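PDB 3BGY: polynucleotide 5'-triphosphatase from Acanthamoeba polyphaga mimivirus, which removes the terminal phosphate from the 5'-triphosphate end of mRNA, the first step of cap formation, as one domain of a larger capping enzyme. Local coordinates for residues 20-24 with 221-225. Sequence-based numbering, arbitrary orientation.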
loop_
_atom_site.group_PDB
_atom_site.type_symbol
_atom_site.label_atom_id
_atom_site.label_comp_id
_atom_site.label_asym_id
_atom_site.label_seq_id
_atom_site.Cartn_x
_atom_site.Cartn_y
_atom_site.Cartn_z
ATOM N N TYR A 20 -7.851 5.096 21.718
ATOM C CA TYR A 20 -7.556 3.720 22.183
ATOM C C TYR A 20 -8.783 2.810 21.981
ATOM O O TYR A 20 -8.696 1.744 21.373
ATOM C CB TYR A 20 -7.164 3.759 23.674
ATOM C CG TYR A 20 -6.729 2.439 24.300
ATOM C CD1 TYR A 20 -7.683 1.478 24.722
ATOM C CD2 TYR A 20 -5.370 2.198 24.581
ATOM C CE1 TYR A 20 -7.282 0.304 25.426
ATOM C CE2 TYR A 20 -4.965 1.060 25.275
ATOM C CZ TYR A 20 -5.944 0.113 25.696
ATOM O OH TYR A 20 -5.554 -0.996 26.375
ATOM N N ASN A 21 -9.939 3.222 22.501
ATOM C CA ASN A 21 -11.152 2.399 22.371
ATOM C C ASN A 21 -11.636 2.175 20.931
ATOM O O ASN A 21 -12.068 1.075 20.569
ATOM C CB ASN A 21 -12.263 2.992 23.256
ATOM C CG ASN A 21 -11.936 2.851 24.734
ATOM O OD1 ASN A 21 -11.161 1.970 25.115
ATOM N ND2 ASN A 21 -12.550 3.685 25.581
ATOM N N GLU A 22 -11.480 3.199 20.102
ATOM C CA GLU A 22 -11.882 3.098 18.703
ATOM C C GLU A 22 -10.929 2.174 17.934
ATOM O O GLU A 22 -11.385 1.384 17.128
ATOM C CB GLU A 22 -11.928 4.482 18.059
ATOM C CG GLU A 22 -13.156 5.278 18.475
ATOM C CD GLU A 22 -13.338 6.590 17.709
ATOM O OE1 GLU A 22 -12.661 6.797 16.669
ATOM O OE2 GLU A 22 -14.193 7.408 18.146
ATOM N N ILE A 23 -9.633 2.247 18.249
ATOM C CA ILE A 23 -8.610 1.400 17.597
ATOM C C ILE A 23 -8.802 -0.058 18.021
ATOM O O ILE A 23 -8.626 -0.965 17.212
ATOM C CB ILE A 23 -7.184 1.921 17.885
ATOM C CG1 ILE A 23 -7.028 3.256 17.180
ATOM C CG2 ILE A 23 -6.080 0.976 17.317
ATOM C CD1 ILE A 23 -5.888 4.118 17.671
ATOM N N VAL A 24 -9.152 -0.298 19.287
ATOM C CA VAL A 24 -9.432 -1.688 19.740
ATOM C C VAL A 24 -10.577 -2.300 18.907
ATOM O O VAL A 24 -10.477 -3.440 18.460
ATOM C CB VAL A 24 -9.705 -1.707 21.295
ATOM C CG1 VAL A 24 -10.310 -3.044 21.771
ATOM C CG2 VAL A 24 -8.418 -1.450 22.004
ATOM N N ILE A 221 -3.553 -3.727 21.331
ATOM C CA ILE A 221 -3.241 -2.319 21.079
ATOM C C ILE A 221 -2.011 -1.803 21.837
ATOM O O ILE A 221 -1.327 -0.877 21.386
ATOM C CB ILE A 221 -4.453 -1.446 21.368
ATOM C CG1 ILE A 221 -4.238 -0.033 20.803
ATOM C CG2 ILE A 221 -4.754 -1.444 22.845
ATOM C CD1 ILE A 221 -5.420 0.866 20.953
ATOM N N ASN A 222 -1.745 -2.398 23.006
ATOM C CA ASN A 222 -0.599 -1.977 23.793
ATOM C C ASN A 222 0.702 -2.384 23.099
ATOM O O ASN A 222 1.687 -1.662 23.154
ATOM C CB ASN A 222 -0.712 -2.499 25.225
ATOM C CG ASN A 222 -1.866 -1.850 25.953
ATOM O OD1 ASN A 222 -1.785 -0.667 26.305
ATOM N ND2 ASN A 222 -2.979 -2.556 26.062
ATOM N N THR A 223 0.669 -3.541 22.431
ATOM C CA THR A 223 1.821 -3.990 21.619
ATOM C C THR A 223 1.985 -3.035 20.403
ATOM O O THR A 223 3.121 -2.628 20.058
ATOM C CB THR A 223 1.582 -5.432 21.153
ATOM O OG1 THR A 223 1.330 -6.226 22.303
ATOM C CG2 THR A 223 2.778 -6.012 20.416
ATOM N N LEU A 224 0.863 -2.638 19.794
ATOM C CA LEU A 224 0.890 -1.713 18.652
ATOM C C LEU A 224 1.476 -0.373 19.071
ATOM O O LEU A 224 2.353 0.154 18.383
ATOM C CB LEU A 224 -0.513 -1.500 18.090
ATOM C CG LEU A 224 -0.700 -0.462 16.968
ATOM C CD1 LEU A 224 -0.014 -0.944 15.695
ATOM C CD2 LEU A 224 -2.158 -0.211 16.721
ATOM N N GLU A 225 1.070 0.114 20.252
ATOM C CA GLU A 225 1.552 1.415 20.738
ATOM C C GLU A 225 3.053 1.350 20.976
ATOM O O GLU A 225 3.771 2.268 20.583
ATOM C CB GLU A 225 0.805 1.824 22.022
ATOM C CG GLU A 225 0.905 3.290 22.368
ATOM C CD GLU A 225 -0.123 3.725 23.417
ATOM O OE1 GLU A 225 -0.566 2.893 24.235
ATOM O OE2 GLU A 225 -0.513 4.906 23.399
#
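Y20 carries its ring across toward helix 221-235, CG anti to the backbone N (chi1 -176°); from the other side I221, with CG1 anti to its own N and the chain extended, sends CD1 over to helix 17-32, while CG2, lying between N and the carbonyl carbon, is set over the ring. Both ends of I221 thus lie against one face of the ring: CG2 makes a CH-pi contact 3.8 Å from the centroid, and CD1 sits over the rim near CG. That same CD1 pushes on to 3.4 Å from the backbone O of Y20 and 3.7 Å from CB of I23, with V24 CG2 closing the side, 3.8 Å from I221 CG2. The segments of the two helices cross at 112° beside strands 36-42 and 122-136 of the eight-stranded antiparallel barrel of this tunnel triphosphatase. Deeper in, I23 CG2 comes 4.1 Å from L224 CD2, and both side chains rest on F38 of strand 36-42. On the exposed side N222 donates from ND2 to Y20 OH (3.0 Å, 155° at the hydrogen), which sits somewhat out of the amide plane; OD1 lies at the ring edge, nearest CE2. ND2 also bonds to D220 OD1, which helps hold that amide in position.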